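Local coordinates for galacto-N-biose/lacto-N-biose I transporter substrate-binding protein (Bifidobacterium longum, PDB 2Z8F), which probably captures galacto-N-biose and lacto-N-biose type 1 sugars for an ABC transporter, and also binds the milk sugar lacto-N-tetraose, at residues P131-N137 / I245-A251; M171-E177 / A225-W231; K373-A378 / D390-A395. One frame throughout, in Å; residues are numbered along the deposited sequence.

Contact 1 of 3, residues P131-N137 / I245-A251; sequences PLVYFYN and IGTVAAA
With CG of Phe135 turned away from its own carbonyl carbon (chi1 -67°), the ring lies over Ala249, whose methyl CB points at the middle of one face, 3.7 Å from the ring centroid. This is a CH-pi contact, and alanine's single methyl sits under the ring centre without holding the ring off the strand. Tyr134, on the opposite face of the sheet, has its CG trans to the backbone N (chi1 -174°), and the phenol runs along the backbone of the partner strand, with CD1 3.3 Å from Thr247 O. Its OH passes 3.7 Å from CA of Gly246, where the lack of a side chain leaves it room, and is hydrogen-bonded to Ile170 O. The two strands belong to a three-stranded antiparallel sheet in which 132-137 is central and 246-250 lies at one edge. Val133 N donates a hydrogen bond to Ala249 O at 2.9 Å, almost straight (174°), and reciprocal backbone hydrogen bonds also join Phe135 with Thr247. On the Tyr134 side, CD2 of Leu132 meets CG1 of Val248 at 3.7 Å, branched aliphatic groups filling buried space. Asn137 N closes the strand pairing with a hydrogen bond to Ile245 O at 2.8 Å, while its side chain caps helix 138-143 at Glu140 N.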
loop_
_atom_site.group_PDB
_atom_site.type_symbol
_atom_site.label_atom_id
_atom_site.label_comp_id
_atom_site.label_asym_id
_atom_site.label_seq_id
_atom_site.Cartn_x
_atom_site.Cartn_y
_atom_site.Cartn_z
ATOM N N PRO A 131 -1.043 6.349 1.102
ATOM C CA PRO A 131 -1.242 7.369 0.069
ATOM C C PRO A 131 -0.078 7.421 -0.894
ATOM O O PRO A 131 1.094 7.243 -0.503
ATOM C CB PRO A 131 -1.301 8.675 0.875
ATOM C CG PRO A 131 -0.498 8.361 2.127
ATOM C CD PRO A 131 -0.862 6.945 2.438
ATOM N N LEU A 132 -0.388 7.615 -2.170
ATOM C CA LEU A 132 0.657 7.797 -3.166
ATOM C C LEU A 132 1.208 9.218 -3.196
ATOM O O LEU A 132 0.465 10.221 -3.135
ATOM C CB LEU A 132 0.155 7.355 -4.554
ATOM C CG LEU A 132 -0.137 5.868 -4.670
ATOM C CD1 LEU A 132 -1.180 5.531 -5.762
ATOM C CD2 LEU A 132 1.177 5.131 -5.017
ATOM N N VAL A 133 2.530 9.315 -3.297
ATOM C CA VAL A 133 3.246 10.592 -3.350
ATOM C C VAL A 133 4.331 10.532 -4.441
ATOM O O VAL A 133 4.415 9.534 -5.178
ATOM C CB VAL A 133 3.855 10.957 -1.947
ATOM C CG1 VAL A 133 2.784 11.126 -0.930
ATOM C CG2 VAL A 133 4.837 9.836 -1.462
ATOM N N TYR A 134 5.133 11.587 -4.549
ATOM C CA TYR A 134 6.161 11.669 -5.579
ATOM C C TYR A 134 7.527 11.908 -4.935
ATOM O O TYR A 134 7.699 12.884 -4.210
ATOM C CB TYR A 134 5.837 12.796 -6.556
ATOM C CG TYR A 134 6.781 12.866 -7.736
ATOM C CD1 TYR A 134 6.858 11.828 -8.667
ATOM C CD2 TYR A 134 7.581 13.987 -7.946
ATOM C CE1 TYR A 134 7.737 11.897 -9.772
ATOM C CE2 TYR A 134 8.448 14.076 -9.060
ATOM C CZ TYR A 134 8.523 13.029 -9.961
ATOM O OH TYR A 134 9.383 13.122 -11.047
ATOM N N PHE A 135 8.458 10.973 -5.123
ATOM C CA PHE A 135 9.826 11.146 -4.638
ATOM C C PHE A 135 10.655 11.675 -5.807
ATOM O O PHE A 135 10.560 11.156 -6.943
ATOM C CB PHE A 135 10.478 9.799 -4.242
ATOM C CG PHE A 135 9.881 9.094 -3.024
ATOM C CD1 PHE A 135 8.923 9.696 -2.204
ATOM C CD2 PHE A 135 10.353 7.817 -2.667
ATOM C CE1 PHE A 135 8.402 9.021 -1.102
ATOM C CE2 PHE A 135 9.866 7.146 -1.562
ATOM C CZ PHE A 135 8.860 7.756 -0.762
ATOM N N TYR A 136 11.514 12.651 -5.548
ATOM C CA TYR A 136 12.384 13.164 -6.624
ATOM C C TYR A 136 13.682 13.730 -6.076
ATOM O O TYR A 136 13.726 14.201 -4.925
ATOM C CB TYR A 136 11.668 14.214 -7.510
ATOM C CG TYR A 136 11.431 15.509 -6.780
ATOM C CD1 TYR A 136 12.227 16.640 -7.024
ATOM C CD2 TYR A 136 10.438 15.595 -5.812
ATOM C CE1 TYR A 136 12.020 17.825 -6.322
ATOM C CE2 TYR A 136 10.234 16.771 -5.108
ATOM C CZ TYR A 136 11.021 17.870 -5.364
ATOM O OH TYR A 136 10.777 19.007 -4.623
ATOM N N ASN A 137 14.727 13.672 -6.900
ATOM C CA ASN A 137 16.013 14.278 -6.538
ATOM C C ASN A 137 16.055 15.722 -7.010
ATOM O O ASN A 137 16.226 16.002 -8.195
ATOM C CB ASN A 137 17.196 13.475 -7.079
ATOM C CG ASN A 137 18.519 14.032 -6.596
ATOM O OD1 ASN A 137 18.702 15.235 -6.583
ATOM N ND2 ASN A 137 19.434 13.161 -6.186
ATOM N N ILE A 245 15.556 9.418 -11.031
ATOM C CA ILE A 245 15.641 10.639 -10.227
ATOM C C ILE A 245 14.253 11.140 -9.813
ATOM O O ILE A 245 14.115 12.161 -9.143
ATOM C CB ILE A 245 16.448 11.772 -10.921
ATOM C CG1 ILE A 245 15.893 12.109 -12.305
ATOM C CG2 ILE A 245 17.926 11.343 -11.025
ATOM C CD1 ILE A 245 16.434 13.415 -12.881
ATOM N N GLY A 246 13.239 10.396 -10.203
ATOM C CA GLY A 246 11.883 10.743 -9.777
ATOM C C GLY A 246 10.974 9.561 -9.975
ATOM O O GLY A 246 11.118 8.803 -10.947
ATOM N N THR A 247 10.001 9.397 -9.080
ATOM C CA THR A 247 9.004 8.320 -9.246
ATOM C C THR A 247 7.820 8.513 -8.298
ATOM O O THR A 247 7.952 9.095 -7.216
ATOM C CB THR A 247 9.606 6.883 -9.022
ATOM O OG1 THR A 247 8.608 5.881 -9.295
ATOM C CG2 THR A 247 10.111 6.710 -7.613
ATOM N N VAL A 248 6.658 8.036 -8.731
ATOM C CA VAL A 248 5.563 7.801 -7.814
ATOM C C VAL A 248 6.009 6.728 -6.819
ATOM O O VAL A 248 6.758 5.806 -7.167
ATOM C CB VAL A 248 4.308 7.314 -8.556
ATOM C CG1 VAL A 248 3.209 6.870 -7.594
ATOM C CG2 VAL A 248 3.812 8.394 -9.534
ATOM N N ALA A 249 5.576 6.885 -5.580
ATOM C CA ALA A 249 5.841 5.895 -4.549
ATOM C C ALA A 249 4.716 5.892 -3.539
ATOM O O ALA A 249 4.153 6.952 -3.269
ATOM C CB ALA A 249 7.174 6.238 -3.851
ATOM N N ALA A 250 4.392 4.722 -2.989
ATOM C CA ALA A 250 3.529 4.657 -1.794
ATOM C C ALA A 250 4.300 5.253 -0.611
ATOM O O ALA A 250 5.506 5.087 -0.524
ATOM C CB ALA A 250 3.091 3.214 -1.502
ATOM N N ALA A 251 3.624 5.975 0.278
ATOM C CA ALA A 251 4.325 6.637 1.394
ATOM C C ALA A 251 5.174 5.651 2.245
ATOM O O ALA A 251 6.275 6.023 2.713
ATOM C CB ALA A 251 3.338 7.448 2.288
#

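Contact 2 of 3, residues M171-E177 / A225-W231; sequences MSYQPDE and ATTNPRW. With GAL (beta-D-galactopyranose), chain C; NAG (2-acetamido-2-deoxy-beta-D-glucopyranose), chain B.
Part of the glycan pocket of this solute-binding protein is built where two loops meet, Asp176 and Glu177 on one and Trp231 on the other. Asp176 suits the junction because each carboxylate oxygen takes a backbone N-H: OD1 accepts from Arg230 N at 2.7 Å, and OD2, through its syn lone pair, from Trp231 N at 3.1 Å. A first torsion of 57° sets the group between its own N and carbonyl carbon, facing those amides. The Trp231 indole donates from NE1 to Glu177 OE2 at 2.6 Å; the acceptor lies near the ring plane, although the carboxylate is turned 74° from it. With its edge held by this bond, the ring is sandwiched between CG of Arg230 and C5 and C6 of the N-acetylglucosamine, CZ2 lying 3.6 Å from C5. Gln174 runs alongside Arg230; its NE2 donates to Ser172 OG at 2.8 Å, a hydroxyl also hydrogen-bonded to Thr247 OG1, and the arginine NE forms a salt bridge with Glu253. Farther back, Tyr173 N donates to Thr226 O, and a water joins Tyr173 O, Thr226 OG1 and Asn228 O. The short bond from the indole to an acidic side chain may enrich the ring in electrons, which would favour its contact with the sugar's C-H groups.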
loop_
_atom_site.group_PDB
_atom_site.type_symbol
_atom_site.label_atom_id
_atom_site.label_comp_id
_atom_site.label_asym_id
_atom_site.label_seq_id
_atom_site.Cartn_x
_atom_site.Cartn_y
_atom_site.Cartn_z
ATOM N N MET A 171 10.277 9.331 -14.043
ATOM C CA MET A 171 9.187 8.419 -13.728
ATOM C C MET A 171 9.656 6.973 -13.845
ATOM O O MET A 171 10.561 6.653 -14.633
ATOM C CB MET A 171 7.976 8.700 -14.653
ATOM C CG MET A 171 6.663 7.987 -14.282
ATOM S SD MET A 171 6.162 8.107 -12.548
ATOM C CE MET A 171 5.899 9.846 -12.405
ATOM N N SER A 172 9.076 6.116 -13.021
ATOM C CA SER A 172 9.165 4.676 -13.233
ATOM C C SER A 172 7.805 4.095 -13.593
ATOM O O SER A 172 6.757 4.597 -13.151
ATOM C CB SER A 172 9.750 3.960 -12.024
ATOM O OG SER A 172 8.807 3.896 -10.951
ATOM N N TYR A 173 7.829 3.091 -14.457
ATOM C CA TYR A 173 6.675 2.258 -14.748
ATOM C C TYR A 173 6.968 0.909 -14.114
ATOM O O TYR A 173 7.955 0.267 -14.498
ATOM C CB TYR A 173 6.540 2.110 -16.263
ATOM C CG TYR A 173 5.429 1.215 -16.738
ATOM C CD1 TYR A 173 4.108 1.655 -16.728
ATOM C CD2 TYR A 173 5.693 -0.065 -17.250
ATOM C CE1 TYR A 173 3.080 0.835 -17.192
ATOM C CE2 TYR A 173 4.664 -0.885 -17.736
ATOM C CZ TYR A 173 3.352 -0.422 -17.701
ATOM O OH TYR A 173 2.306 -1.205 -18.174
ATOM N N GLN A 174 6.117 0.490 -13.179
ATOM C CA GLN A 174 6.381 -0.678 -12.349
ATOM C C GLN A 174 5.365 -1.775 -12.665
ATOM O O GLN A 174 4.307 -1.877 -12.015
ATOM C CB GLN A 174 6.332 -0.277 -10.868
ATOM C CG GLN A 174 7.397 0.741 -10.500
ATOM C CD GLN A 174 7.288 1.240 -9.090
ATOM O OE1 GLN A 174 6.638 0.619 -8.257
ATOM N NE2 GLN A 174 7.928 2.369 -8.813
ATOM N N PRO A 175 5.690 -2.645 -13.641
ATOM C CA PRO A 175 4.685 -3.624 -14.031
ATOM C C PRO A 175 4.277 -4.590 -12.923
ATOM O O PRO A 175 3.144 -5.061 -12.933
ATOM C CB PRO A 175 5.343 -4.372 -15.212
ATOM C CG PRO A 175 6.776 -4.063 -15.129
ATOM C CD PRO A 175 6.954 -2.785 -14.400
ATOM N N ASP A 176 5.185 -4.893 -11.984
ATOM C CA ASP A 176 4.888 -5.775 -10.848
ATOM C C ASP A 176 4.095 -5.087 -9.718
ATOM O O ASP A 176 3.807 -5.707 -8.693
ATOM C CB ASP A 176 6.173 -6.393 -10.255
ATOM C CG ASP A 176 7.200 -5.352 -9.796
ATOM O OD1 ASP A 176 7.133 -4.175 -10.206
ATOM O OD2 ASP A 176 8.123 -5.712 -9.015
ATOM N N GLU A 177 3.739 -3.816 -9.935
ATOM C CA GLU A 177 2.954 -3.043 -8.971
ATOM C C GLU A 177 1.749 -2.440 -9.643
ATOM O O GLU A 177 1.066 -1.605 -9.040
ATOM C CB GLU A 177 3.793 -1.942 -8.310
ATOM C CG GLU A 177 4.743 -2.533 -7.225
ATOM C CD GLU A 177 3.967 -3.049 -5.997
ATOM O OE1 GLU A 177 2.823 -2.582 -5.752
ATOM O OE2 GLU A 177 4.500 -3.917 -5.270
ATOM N N ALA A 225 10.331 6.561 -19.197
ATOM C CA ALA A 225 10.154 6.002 -17.862
ATOM C C ALA A 225 10.946 4.708 -17.779
ATOM O O ALA A 225 11.010 3.956 -18.773
ATOM C CB ALA A 225 8.692 5.731 -17.588
ATOM N N THR A 226 11.527 4.429 -16.619
ATOM C CA THR A 226 12.125 3.111 -16.424
ATOM C C THR A 226 11.040 2.017 -16.456
ATOM O O THR A 226 9.857 2.257 -16.124
ATOM C CB THR A 226 12.942 2.994 -15.102
ATOM O OG1 THR A 226 12.062 3.059 -13.977
ATOM C CG2 THR A 226 13.971 4.091 -14.975
ATOM N N THR A 227 11.434 0.811 -16.858
ATOM C CA THR A 227 10.504 -0.317 -16.901
ATOM C C THR A 227 10.917 -1.500 -16.008
ATOM O O THR A 227 10.333 -2.586 -16.104
ATOM C CB THR A 227 10.317 -0.825 -18.340
ATOM O OG1 THR A 227 11.590 -1.195 -18.888
ATOM C CG2 THR A 227 9.670 0.257 -19.201
ATOM N N ASN A 228 11.906 -1.280 -15.141
ATOM C CA ASN A 228 12.360 -2.326 -14.220
ATOM C C ASN A 228 11.263 -2.648 -13.208
ATOM O O ASN A 228 10.607 -1.728 -12.714
ATOM C CB ASN A 228 13.621 -1.888 -13.472
ATOM C CG ASN A 228 14.735 -1.438 -14.400
ATOM O OD1 ASN A 228 15.193 -0.297 -14.308
ATOM N ND2 ASN A 228 15.162 -2.324 -15.311
ATOM N N PRO A 229 11.033 -3.940 -12.917
ATOM C CA PRO A 229 10.088 -4.305 -11.861
ATOM C C PRO A 229 10.550 -3.716 -10.527
ATOM O O PRO A 229 11.755 -3.709 -10.242
ATOM C CB PRO A 229 10.155 -5.843 -11.854
ATOM C CG PRO A 229 10.595 -6.181 -13.251
ATOM C CD PRO A 229 11.595 -5.134 -13.587
ATOM N N ARG A 230 9.617 -3.185 -9.736
ATOM C CA ARG A 230 9.954 -2.447 -8.505
ATOM C C ARG A 230 10.830 -3.261 -7.549
ATOM O O ARG A 230 11.725 -2.723 -6.873
ATOM C CB ARG A 230 8.644 -2.075 -7.788
ATOM C CG ARG A 230 8.796 -1.411 -6.417
ATOM C CD ARG A 230 9.552 -0.097 -6.493
ATOM N NE ARG A 230 9.701 0.525 -5.187
ATOM C CZ ARG A 230 10.641 0.219 -4.305
ATOM N NH1 ARG A 230 11.544 -0.727 -4.576
ATOM N NH2 ARG A 230 10.676 0.858 -3.151
ATOM N N TRP A 231 10.536 -4.548 -7.490
ATOM C CA TRP A 231 11.143 -5.412 -6.478
ATOM C C TRP A 231 12.350 -6.177 -6.999
ATOM O O TRP A 231 12.931 -6.981 -6.266
ATOM C CB TRP A 231 10.069 -6.284 -5.799
ATOM C CG TRP A 231 8.965 -5.379 -5.264
ATOM C CD1 TRP A 231 7.711 -5.227 -5.780
ATOM C CD2 TRP A 231 9.075 -4.433 -4.180
ATOM N NE1 TRP A 231 7.027 -4.254 -5.081
ATOM C CE2 TRP A 231 7.835 -3.756 -4.090
ATOM C CE3 TRP A 231 10.100 -4.092 -3.284
ATOM C CZ2 TRP A 231 7.586 -2.756 -3.135
ATOM C CZ3 TRP A 231 9.855 -3.108 -2.326
ATOM C CH2 TRP A 231 8.603 -2.451 -2.262
HETATM C C1 GAL C . 2.629 -8.369 -6.013
HETATM C C2 GAL C . 2.381 -7.787 -4.611
HETATM C C3 GAL C . 3.457 -6.810 -4.156
HETATM C C4 GAL C . 4.856 -7.391 -4.384
HETATM C C5 GAL C . 4.976 -7.890 -5.827
HETATM C C6 GAL C . 6.312 -8.581 -6.098
HETATM O O2 GAL C . 1.127 -7.153 -4.637
HETATM O O3 GAL C . 3.120 -6.564 -2.789
HETATM O O4 GAL C . 4.965 -8.493 -3.521
HETATM O O5 GAL C . 3.960 -8.823 -6.098
HETATM O O6 GAL C . 6.298 -9.005 -7.466
HETATM C C1 NAG B . 3.857 -5.531 -2.121
HETATM C C2 NAG B . 3.014 -5.103 -0.920
HETATM C C3 NAG B . 3.751 -4.207 0.087
HETATM C C4 NAG B . 5.151 -4.808 0.399
HETATM C C5 NAG B . 5.861 -5.055 -0.937
HETATM C C6 NAG B . 7.312 -5.503 -0.738
HETATM C C7 NAG B . 0.620 -4.847 -1.060
HETATM C C8 NAG B . -0.527 -4.054 -1.627
HETATM N N2 NAG B . 1.812 -4.417 -1.433
HETATM O O3 NAG B . 2.844 -4.189 1.181
HETATM O O4 NAG B . 5.892 -3.873 1.142
HETATM O O5 NAG B . 5.107 -6.018 -1.653
HETATM O O6 NAG B . 7.307 -6.764 -0.117
HETATM O O7 NAG B . 0.387 -5.784 -0.296
HETATM O O HOH W 1 10.478 0.882 -13.488
#

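Contact 3 of 3, residues K373-A378 / D390-A395; sequences KMNETA and DIFSDA. With NA (sodium ion), chain H.
Asp394 OD2 is gripped from two directions. Thr377 OG1 donates a hydrogen bond to Asp394 OD2 across the helix pair at 2.6 Å. A sodium ion is coordinated by the same OD2 at 2.2 Å. The hydroxyl uses the anti lone pair of OD2, leaving the carboxylate's other side to the metal, which is chelated by both oxygens, with OD1 at 2.4 Å. Two waters also bind the ion, at distances so short for sodium that their exact placement is doubtful. Threonine fits here because its branches do different jobs. With chi1 at -57° OG1 stands opposite the carbonyl carbon and reaches the acid, while CG2 packs against the backbone where Asp390 joins Ile391. Lys373 lays its aliphatic chain obliquely across Asp394, but its NZ forms a salt bridge with Glu376 OE1 at 2.7 Å, one turn along its own helix. The metal and the hydroxyl would be expected to favour a charged Asp394.

Elsewhere the interface is apolar. Met374 bends at its last torsion (69°), bringing CE to within 3.6 Å of Ile391 CG2, and its CG touches Ala395 CB at 3.8 Å; the flexible thioether chain suits a surface shaped by both a branched and a small residue. Ala378 CB meets Ile391 CD1 at 3.7 Å, a single methyl leaving room for the isoleucine tip. The small alanines are consistent with the 8.6 Å approach of the axes of segments 373-378 and 390-395.

These segments run roughly antiparallel, at 148°, and their parent helices 367-380 and 389-405 are joined by a short connection. Phe392 leads out to helices 178-187 and 207-221, while Asn375, on the side of its helix away from this partner, accepts a hydrogen bond through OD1 from Gly179 N at the start of helix 178-187 and touches the glucose unit of the bound glycan.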
loop_
_atom_site.group_PDB
_atom_site.type_symbol
_atom_site.label_atom_id
_atom_site.label_comp_id
_atom_site.label_asym_id
_atom_site.label_seq_id
_atom_site.Cartn_x
_atom_site.Cartn_y
_atom_site.Cartn_z
ATOM N N LYS A 373 -3.934 -9.968 -12.863
ATOM C CA LYS A 373 -4.160 -9.735 -14.303
ATOM C C LYS A 373 -3.579 -8.396 -14.717
ATOM O O LYS A 373 -2.954 -8.288 -15.770
ATOM C CB LYS A 373 -5.657 -9.767 -14.659
ATOM C CG LYS A 373 -5.882 -9.694 -16.180
ATOM C CD LYS A 373 -5.486 -11.032 -16.777
ATOM C CE LYS A 373 -5.269 -10.973 -18.245
ATOM N NZ LYS A 373 -4.950 -12.367 -18.669
ATOM N N MET A 374 -3.787 -7.367 -13.883
ATOM C CA MET A 374 -3.218 -6.050 -14.153
ATOM C C MET A 374 -1.705 -6.080 -14.321
ATOM O O MET A 374 -1.171 -5.485 -15.249
ATOM C CB MET A 374 -3.646 -5.027 -13.076
ATOM C CG MET A 374 -5.147 -4.656 -13.164
ATOM S SD MET A 374 -5.540 -3.468 -11.849
ATOM C CE MET A 374 -4.700 -2.052 -12.382
ATOM N N ASN A 375 -1.023 -6.823 -13.449
ATOM C CA ASN A 375 0.425 -6.950 -13.534
ATOM C C ASN A 375 0.874 -7.682 -14.812
ATOM O O ASN A 375 1.833 -7.274 -15.453
ATOM C CB ASN A 375 0.940 -7.727 -12.332
ATOM C CG ASN A 375 0.992 -6.888 -11.046
ATOM O OD1 ASN A 375 0.444 -5.773 -10.962
ATOM N ND2 ASN A 375 1.704 -7.421 -10.046
ATOM N N GLU A 376 0.185 -8.756 -15.150
ATOM C CA GLU A 376 0.488 -9.514 -16.357
ATOM C C GLU A 376 0.337 -8.633 -17.588
ATOM O O GLU A 376 1.214 -8.568 -18.443
ATOM C CB GLU A 376 -0.465 -10.676 -16.442
ATOM C CG GLU A 376 -0.175 -11.639 -17.594
ATOM C CD GLU A 376 -1.229 -12.701 -17.670
ATOM O OE1 GLU A 376 -2.278 -12.456 -18.284
ATOM O OE2 GLU A 376 -1.011 -13.792 -17.113
ATOM N N THR A 377 -0.788 -7.932 -17.675
ATOM C CA THR A 377 -1.008 -7.055 -18.812
ATOM C C THR A 377 -0.052 -5.847 -18.827
ATOM O O THR A 377 0.435 -5.452 -19.896
ATOM C CB THR A 377 -2.506 -6.684 -18.887
ATOM O OG1 THR A 377 -3.266 -7.902 -18.971
ATOM C CG2 THR A 377 -2.806 -5.776 -20.080
ATOM N N ALA A 378 0.260 -5.307 -17.636
ATOM C CA ALA A 378 1.170 -4.177 -17.511
ATOM C C ALA A 378 2.537 -4.543 -18.105
ATOM O O ALA A 378 3.162 -3.736 -18.755
ATOM C CB ALA A 378 1.331 -3.736 -16.059
ATOM N N ASP A 390 -4.889 -1.410 -21.922
ATOM C CA ASP A 390 -5.355 -2.785 -21.838
ATOM C C ASP A 390 -5.335 -3.309 -20.409
ATOM O O ASP A 390 -6.073 -4.242 -20.083
ATOM C CB ASP A 390 -4.481 -3.670 -22.723
ATOM C CG ASP A 390 -4.535 -3.271 -24.171
ATOM O OD1 ASP A 390 -5.499 -2.535 -24.537
ATOM O OD2 ASP A 390 -3.618 -3.661 -24.936
ATOM N N ILE A 391 -4.472 -2.728 -19.569
ATOM C CA ILE A 391 -4.488 -3.029 -18.135
ATOM C C ILE A 391 -5.915 -2.898 -17.609
ATOM O O ILE A 391 -6.400 -3.746 -16.889
ATOM C CB ILE A 391 -3.565 -2.057 -17.334
ATOM C CG1 ILE A 391 -2.089 -2.311 -17.663
ATOM C CG2 ILE A 391 -3.801 -2.202 -15.830
ATOM C CD1 ILE A 391 -1.136 -1.194 -17.173
ATOM N N PHE A 392 -6.580 -1.806 -17.986
ATOM C CA PHE A 392 -7.897 -1.492 -17.442
ATOM C C PHE A 392 -9.051 -2.218 -18.090
ATOM O O PHE A 392 -9.995 -2.604 -17.415
ATOM C CB PHE A 392 -8.124 0.017 -17.511
ATOM C CG PHE A 392 -7.074 0.794 -16.757
ATOM C CD1 PHE A 392 -7.079 0.799 -15.352
ATOM C CD2 PHE A 392 -6.068 1.477 -17.443
ATOM C CE1 PHE A 392 -6.066 1.507 -14.632
ATOM C CE2 PHE A 392 -5.082 2.194 -16.725
ATOM C CZ PHE A 392 -5.093 2.181 -15.324
ATOM N N SER A 393 -8.940 -2.477 -19.394
ATOM C CA SER A 393 -9.952 -3.309 -20.039
ATOM C C SER A 393 -9.851 -4.752 -19.550
ATOM O O SER A 393 -10.863 -5.399 -19.304
ATOM C CB SER A 393 -9.876 -3.201 -21.566
ATOM O OG SER A 393 -8.616 -3.583 -22.042
ATOM N N ASP A 394 -8.634 -5.252 -19.350
ATOM C CA ASP A 394 -8.510 -6.569 -18.751
ATOM C C ASP A 394 -8.974 -6.650 -17.301
ATOM O O ASP A 394 -9.600 -7.635 -16.896
ATOM C CB ASP A 394 -7.061 -7.049 -18.827
ATOM C CG ASP A 394 -6.608 -7.359 -20.247
ATOM O OD1 ASP A 394 -7.385 -7.183 -21.220
ATOM O OD2 ASP A 394 -5.435 -7.816 -20.425
ATOM N N ALA A 395 -8.651 -5.618 -16.514
ATOM C CA ALA A 395 -9.150 -5.540 -15.157
ATOM C C ALA A 395 -10.697 -5.640 -15.128
ATOM O O ALA A 395 -11.264 -6.285 -14.249
ATOM C CB ALA A 395 -8.666 -4.250 -14.472
HETATM NA NA NA H . -5.591 -7.896 -22.613
HETATM O O HOH W 2 -4.828 -6.251 -22.821
HETATM O O HOH W 3 -3.826 -8.632 -22.854
#

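Overall arrangement
Contact 2 is nested within the loop of chain that contact 1 closes, whereas contact 3 follows later in the sequence. In space contact 2 lies near both, its centre about 12 Å from that of contact 1 and about 15 Å from that of contact 3; contacts 1 and 3 are about 22 Å apart between centres and do not touch. Ser172 of contact 2 is probably hydrogen-bonded to Thr247 of contact 1, and the Tyr173 hydroxyl probably to Ala378 O in helix 367-380. Sheet, loops and helix pair thus form a continuous body beside the glycan: contact 2 and Asn375 supply pocket residues, consistent with one of the two lobes that enclose the sugar in this family.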